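Long-range contact in RagB/SusD domain protein (PDB 5J5U), which probably binds chitin-derived chains at the cell surface as the SusD-like partner of a chitin utilization system: residues A[69-81]-A[111-124]. Numbering follows the deposited sequence.
Sequences ATALWRNVYANEL and VAQRLTDIYGDVPY
Y119 reaches across to helix 66-90 and inserts its hydroxyl where that helix is kinked: OH donates to A69 O at 2.7 Å and accepts from W73 N at 3.1 Å (N-H...O angle 156°). That nitrogen has no bond to the preceding turn, so the phenol bridges the break. W73 directs CE3 at the face of Y119 in an edge-to-face pair (planes at 82°), while I118 CG2 covers the opposite face. A phenylalanine at Y119 could keep much of this stacking but would probably leave A69 O and W73 N without their mate.

The two helices, consecutive in the largely helical scaffold of the SusD family, related to TPR proteins, run roughly antiparallel, the axes of residues 69-81 and 111-119 approaching to 10.1 Å, and interlock as knobs into holes: L72 sits among R114, L115, I118 and Y119, and Y119 among A69, T70, L72 and W73. After the helix, positive phi at G120 turns the chain back so that P123 lies beside W73 and Y77. With CG anti to the carbonyl carbon (chi1 -74°), Y77 carries its OH to an in-plane lone pair of P123 O, donating at 2.7 Å; L115 CD2 packs against Y77 CZ, 3.3 Å away, the side chains crossing at about a right angle, and P123 CD packs on W73 CH2.

At the far end, R114 NH2 forms a salt bridge with E80 OE1 at 2.8 Å, in the guanidinium plane and on the oxygen's syn lone pair. V111 O takes a second bond from that nitrogen, steadying the guanidinium, and Y33 holds E80 OE2.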
loop_
_atom_site.group_PDB
_atom_site.type_symbol
_atom_site.label_atom_id
_atom_site.label_comp_id
_atom_site.label_asym_id
_atom_site.label_seq_id
_atom_site.Cartn_x
_atom_site.Cartn_y
_atom_site.Cartn_z
ATOM N N ALA A 69 8.210 5.216 13.617
ATOM C CA ALA A 69 8.636 5.814 12.366
ATOM C C ALA A 69 9.798 5.058 11.703
ATOM O O ALA A 69 9.902 5.098 10.475
ATOM C CB ALA A 69 9.026 7.276 12.584
ATOM N N THR A 70 10.655 4.370 12.485
ATOM C CA THR A 70 11.805 3.709 11.877
ATOM C C THR A 70 11.689 2.189 11.737
ATOM O O THR A 70 12.619 1.543 11.221
ATOM C CB THR A 70 13.093 3.997 12.663
ATOM O OG1 THR A 70 13.006 3.426 13.974
ATOM C CG2 THR A 70 13.349 5.502 12.755
ATOM N N ALA A 71 10.565 1.620 12.172
ATOM C CA ALA A 71 10.333 0.171 12.095
ATOM C C ALA A 71 10.500 -0.444 10.676
ATOM O O ALA A 71 11.150 -1.490 10.511
ATOM C CB ALA A 71 8.950 -0.144 12.635
ATOM N N LEU A 72 9.895 0.183 9.663
ATOM C CA LEU A 72 10.093 -0.261 8.275
ATOM C C LEU A 72 11.596 -0.257 7.910
ATOM O O LEU A 72 12.120 -1.255 7.427
ATOM C CB LEU A 72 9.312 0.625 7.299
ATOM C CG LEU A 72 9.279 0.224 5.820
ATOM C CD1 LEU A 72 8.521 -1.072 5.662
ATOM C CD2 LEU A 72 8.656 1.315 4.964
ATOM N N TRP A 73 12.281 0.863 8.161
ATOM C CA TRP A 73 13.715 0.957 7.898
ATOM C C TRP A 73 14.506 -0.211 8.508
ATOM O O TRP A 73 15.188 -0.977 7.812
ATOM C CB TRP A 73 14.237 2.270 8.446
ATOM C CG TRP A 73 15.715 2.482 8.324
ATOM C CD1 TRP A 73 16.694 1.942 9.106
ATOM C CD2 TRP A 73 16.376 3.345 7.390
ATOM N NE1 TRP A 73 17.927 2.396 8.696
ATOM C CE2 TRP A 73 17.756 3.272 7.658
ATOM C CE3 TRP A 73 15.929 4.174 6.354
ATOM C CZ2 TRP A 73 18.692 3.988 6.930
ATOM C CZ3 TRP A 73 16.857 4.881 5.628
ATOM C CH2 TRP A 73 18.230 4.780 5.923
ATOM N N ARG A 74 14.376 -0.334 9.819
ATOM C CA ARG A 74 15.129 -1.311 10.580
ATOM C C ARG A 74 14.879 -2.736 10.101
ATOM O O ARG A 74 15.832 -3.503 9.931
ATOM C CB ARG A 74 14.785 -1.195 12.052
ATOM C CG ARG A 74 15.176 -2.409 12.851
ATOM C CD ARG A 74 14.652 -2.296 14.267
ATOM N NE ARG A 74 15.339 -3.233 15.158
ATOM C CZ ARG A 74 14.922 -4.470 15.415
ATOM N NH1 ARG A 74 13.799 -4.933 14.864
ATOM N NH2 ARG A 74 15.626 -5.243 16.236
ATOM N N ASN A 75 13.619 -3.086 9.833
ATOM C CA ASN A 75 13.342 -4.473 9.507
ATOM C C ASN A 75 13.599 -4.809 8.048
ATOM O O ASN A 75 14.018 -5.933 7.720
ATOM C CB ASN A 75 11.921 -4.856 9.903
ATOM C CG ASN A 75 11.834 -5.273 11.372
ATOM O OD1 ASN A 75 12.600 -4.799 12.210
ATOM N ND2 ASN A 75 10.965 -6.218 11.667
ATOM N N VAL A 76 13.390 -3.850 7.164
ATOM C CA VAL A 76 13.761 -4.092 5.780
ATOM C C VAL A 76 15.287 -4.290 5.666
ATOM O O VAL A 76 15.736 -5.243 5.043
ATOM C CB VAL A 76 13.292 -2.944 4.838
ATOM C CG1 VAL A 76 14.074 -2.964 3.543
ATOM C CG2 VAL A 76 11.805 -3.068 4.565
ATOM N N TYR A 77 16.083 -3.443 6.306
ATOM C CA TYR A 77 17.515 -3.642 6.185
ATOM C C TYR A 77 18.006 -4.867 6.965
ATOM O O TYR A 77 18.945 -5.524 6.536
ATOM C CB TYR A 77 18.273 -2.390 6.618
ATOM C CG TYR A 77 18.171 -1.301 5.580
ATOM C CD1 TYR A 77 18.644 -1.502 4.281
ATOM C CD2 TYR A 77 17.584 -0.085 5.880
ATOM C CE1 TYR A 77 18.547 -0.499 3.319
ATOM C CE2 TYR A 77 17.475 0.908 4.926
ATOM C CZ TYR A 77 17.946 0.697 3.652
ATOM O OH TYR A 77 17.817 1.701 2.724
ATOM N N ALA A 78 17.391 -5.190 8.099
ATOM C CA ALA A 78 17.831 -6.366 8.849
ATOM C C ALA A 78 17.465 -7.691 8.157
ATOM O O ALA A 78 18.284 -8.607 8.085
ATOM C CB ALA A 78 17.268 -6.333 10.248
ATOM N N ASN A 79 16.265 -7.785 7.595
ATOM C CA ASN A 79 15.752 -9.086 7.163
ATOM C C ASN A 79 15.672 -9.280 5.661
ATOM O O ASN A 79 16.016 -10.352 5.170
ATOM C CB ASN A 79 14.353 -9.342 7.745
ATOM C CG ASN A 79 14.346 -9.362 9.267
ATOM O OD1 ASN A 79 15.316 -9.803 9.893
ATOM N ND2 ASN A 79 13.248 -8.883 9.871
ATOM N N GLU A 80 15.176 -8.275 4.940
ATOM C CA GLU A 80 14.707 -8.486 3.562
ATOM C C GLU A 80 15.733 -8.197 2.468
ATOM O O GLU A 80 16.039 -9.079 1.673
ATOM C CB GLU A 80 13.441 -7.653 3.313
ATOM C CG GLU A 80 12.287 -8.037 4.244
ATOM C CD GLU A 80 11.086 -7.106 4.151
ATOM O OE1 GLU A 80 10.972 -6.334 3.168
ATOM O OE2 GLU A 80 10.251 -7.146 5.082
ATOM N N LEU A 81 16.282 -6.984 2.449
ATOM C CA LEU A 81 17.085 -6.532 1.318
ATOM C C LEU A 81 18.294 -7.430 1.080
ATOM O O LEU A 81 18.604 -7.785 -0.061
ATOM C CB LEU A 81 17.529 -5.100 1.532
ATOM C CG LEU A 81 18.194 -4.470 0.321
ATOM C CD1 LEU A 81 17.214 -4.303 -0.835
ATOM C CD2 LEU A 81 18.747 -3.130 0.761
ATOM N N VAL A 111 10.424 -4.967 -2.407
ATOM C CA VAL A 111 11.028 -4.711 -1.109
ATOM C C VAL A 111 11.434 -3.225 -0.977
ATOM O O VAL A 111 11.072 -2.579 0.003
ATOM C CB VAL A 111 12.287 -5.632 -0.861
ATOM C CG1 VAL A 111 13.121 -5.161 0.345
ATOM C CG2 VAL A 111 11.910 -7.133 -0.732
ATOM N N ALA A 112 12.133 -2.676 -1.971
ATOM C CA ALA A 112 12.785 -1.360 -1.797
ATOM C C ALA A 112 11.842 -0.176 -2.053
ATOM O O ALA A 112 12.010 0.915 -1.492
ATOM C CB ALA A 112 13.998 -1.254 -2.712
ATOM N N GLN A 113 10.863 -0.410 -2.927
ATOM C CA GLN A 113 9.873 0.595 -3.290
ATOM C C GLN A 113 9.123 1.176 -2.073
ATOM O O GLN A 113 8.927 2.391 -1.980
ATOM C CB GLN A 113 8.878 -0.000 -4.297
ATOM C CG GLN A 113 7.690 0.875 -4.592
ATOM C CD GLN A 113 6.418 0.366 -3.919
ATOM O OE1 GLN A 113 5.991 -0.779 -4.155
ATOM N NE2 GLN A 113 5.797 1.220 -3.076
ATOM N N ARG A 114 8.668 0.317 -1.175
ATOM C CA ARG A 114 8.028 0.819 0.032
ATOM C C ARG A 114 9.036 1.725 0.779
ATOM O O ARG A 114 8.715 2.875 1.158
ATOM C CB ARG A 114 7.533 -0.349 0.908
ATOM C CG ARG A 114 6.405 -1.216 0.234
ATOM C CD ARG A 114 6.386 -2.661 0.719
ATOM N NE ARG A 114 7.736 -3.133 1.025
ATOM C CZ ARG A 114 8.045 -4.033 1.952
ATOM N NH1 ARG A 114 7.096 -4.619 2.664
ATOM N NH2 ARG A 114 9.320 -4.346 2.166
ATOM N N LEU A 115 10.277 1.242 0.886
ATOM C CA LEU A 115 11.320 1.921 1.640
ATOM C C LEU A 115 11.534 3.372 1.180
ATOM O O LEU A 115 11.366 4.310 1.975
ATOM C CB LEU A 115 12.632 1.127 1.558
ATOM C CG LEU A 115 13.739 1.490 2.554
ATOM C CD1 LEU A 115 13.261 1.335 3.981
ATOM C CD2 LEU A 115 14.930 0.593 2.332
ATOM N N THR A 116 11.859 3.555 -0.100
ATOM C CA THR A 116 12.153 4.895 -0.609
ATOM C C THR A 116 10.867 5.723 -0.502
ATOM O O THR A 116 10.889 6.887 -0.052
ATOM C CB THR A 116 12.743 4.859 -2.065
ATOM O OG1 THR A 116 13.021 6.183 -2.531
ATOM C CG2 THR A 116 11.836 4.087 -3.069
ATOM N N ASP A 117 9.727 5.087 -0.785
ATOM C CA ASP A 117 8.481 5.844 -0.804
ATOM C C ASP A 117 8.186 6.419 0.592
ATOM O O ASP A 117 7.559 7.487 0.721
ATOM C CB ASP A 117 7.337 4.982 -1.284
ATOM C CG ASP A 117 7.279 4.893 -2.798
ATOM O OD1 ASP A 117 8.090 5.581 -3.461
ATOM O OD2 ASP A 117 6.408 4.140 -3.311
ATOM N N ILE A 118 8.661 5.730 1.631
ATOM C CA ILE A 118 8.431 6.224 2.980
ATOM C C ILE A 118 9.576 7.189 3.422
ATOM O O ILE A 118 9.306 8.202 4.087
ATOM C CB ILE A 118 8.245 5.066 3.961
ATOM C CG1 ILE A 118 6.830 4.495 3.835
ATOM C CG2 ILE A 118 8.435 5.524 5.406
ATOM C CD1 ILE A 118 5.756 5.439 4.386
ATOM N N TYR A 119 10.833 6.922 3.047
ATOM C CA TYR A 119 11.914 7.741 3.639
ATOM C C TYR A 119 12.598 8.672 2.656
ATOM O O TYR A 119 13.358 9.554 3.057
ATOM C CB TYR A 119 12.967 6.852 4.299
ATOM C CG TYR A 119 12.427 5.984 5.411
ATOM C CD1 TYR A 119 12.256 6.489 6.691
ATOM C CD2 TYR A 119 12.092 4.641 5.181
ATOM C CE1 TYR A 119 11.770 5.689 7.727
ATOM C CE2 TYR A 119 11.588 3.834 6.212
ATOM C CZ TYR A 119 11.445 4.379 7.490
ATOM O OH TYR A 119 10.950 3.607 8.531
ATOM N N GLY A 120 12.365 8.457 1.364
ATOM C CA GLY A 120 12.995 9.263 0.335
ATOM C C GLY A 120 14.294 8.675 -0.177
ATOM O O GLY A 120 14.318 7.517 -0.625
ATOM N N ASP A 121 15.367 9.469 -0.144
ATOM C CA ASP A 121 16.686 8.968 -0.517
ATOM C C ASP A 121 17.121 7.945 0.524
ATOM O O ASP A 121 17.068 8.211 1.713
ATOM C CB ASP A 121 17.736 10.085 -0.610
ATOM C CG ASP A 121 17.461 11.091 -1.732
ATOM O OD1 ASP A 121 16.549 10.897 -2.565
ATOM O OD2 ASP A 121 18.187 12.103 -1.780
ATOM N N VAL A 122 17.521 6.760 0.085
ATOM C CA VAL A 122 17.892 5.688 1.015
ATOM C C VAL A 122 19.050 4.868 0.456
ATOM O O VAL A 122 19.233 4.797 -0.759
ATOM C CB VAL A 122 16.703 4.710 1.302
ATOM C CG1 VAL A 122 15.530 5.417 1.961
ATOM C CG2 VAL A 122 16.283 4.011 0.040
ATOM N N PRO A 123 19.830 4.229 1.337
ATOM C CA PRO A 123 20.798 3.245 0.823
ATOM C C PRO A 123 20.109 2.145 -0.002
ATOM O O PRO A 123 19.105 1.525 0.407
ATOM C CB PRO A 123 21.443 2.670 2.094
ATOM C CG PRO A 123 21.279 3.754 3.120
ATOM C CD PRO A 123 19.992 4.488 2.781
ATOM N N TYR A 124 20.623 1.935 -1.204
ATOM C CA TYR A 124 20.060 0.895 -2.054
ATOM C C TYR A 124 21.203 0.196 -2.809
ATOM O O TYR A 124 21.599 -0.918 -2.457
ATOM C CB TYR A 124 19.015 1.491 -2.995
ATOM C CG TYR A 124 18.316 0.501 -3.880
ATOM C CD1 TYR A 124 17.815 -0.688 -3.366
ATOM C CD2 TYR A 124 18.122 0.766 -5.233
ATOM C CE1 TYR A 124 17.168 -1.609 -4.185
ATOM C CE2 TYR A 124 17.467 -0.141 -6.065
ATOM C CZ TYR A 124 16.994 -1.330 -5.531
ATOM O OH TYR A 124 16.333 -2.242 -6.338
#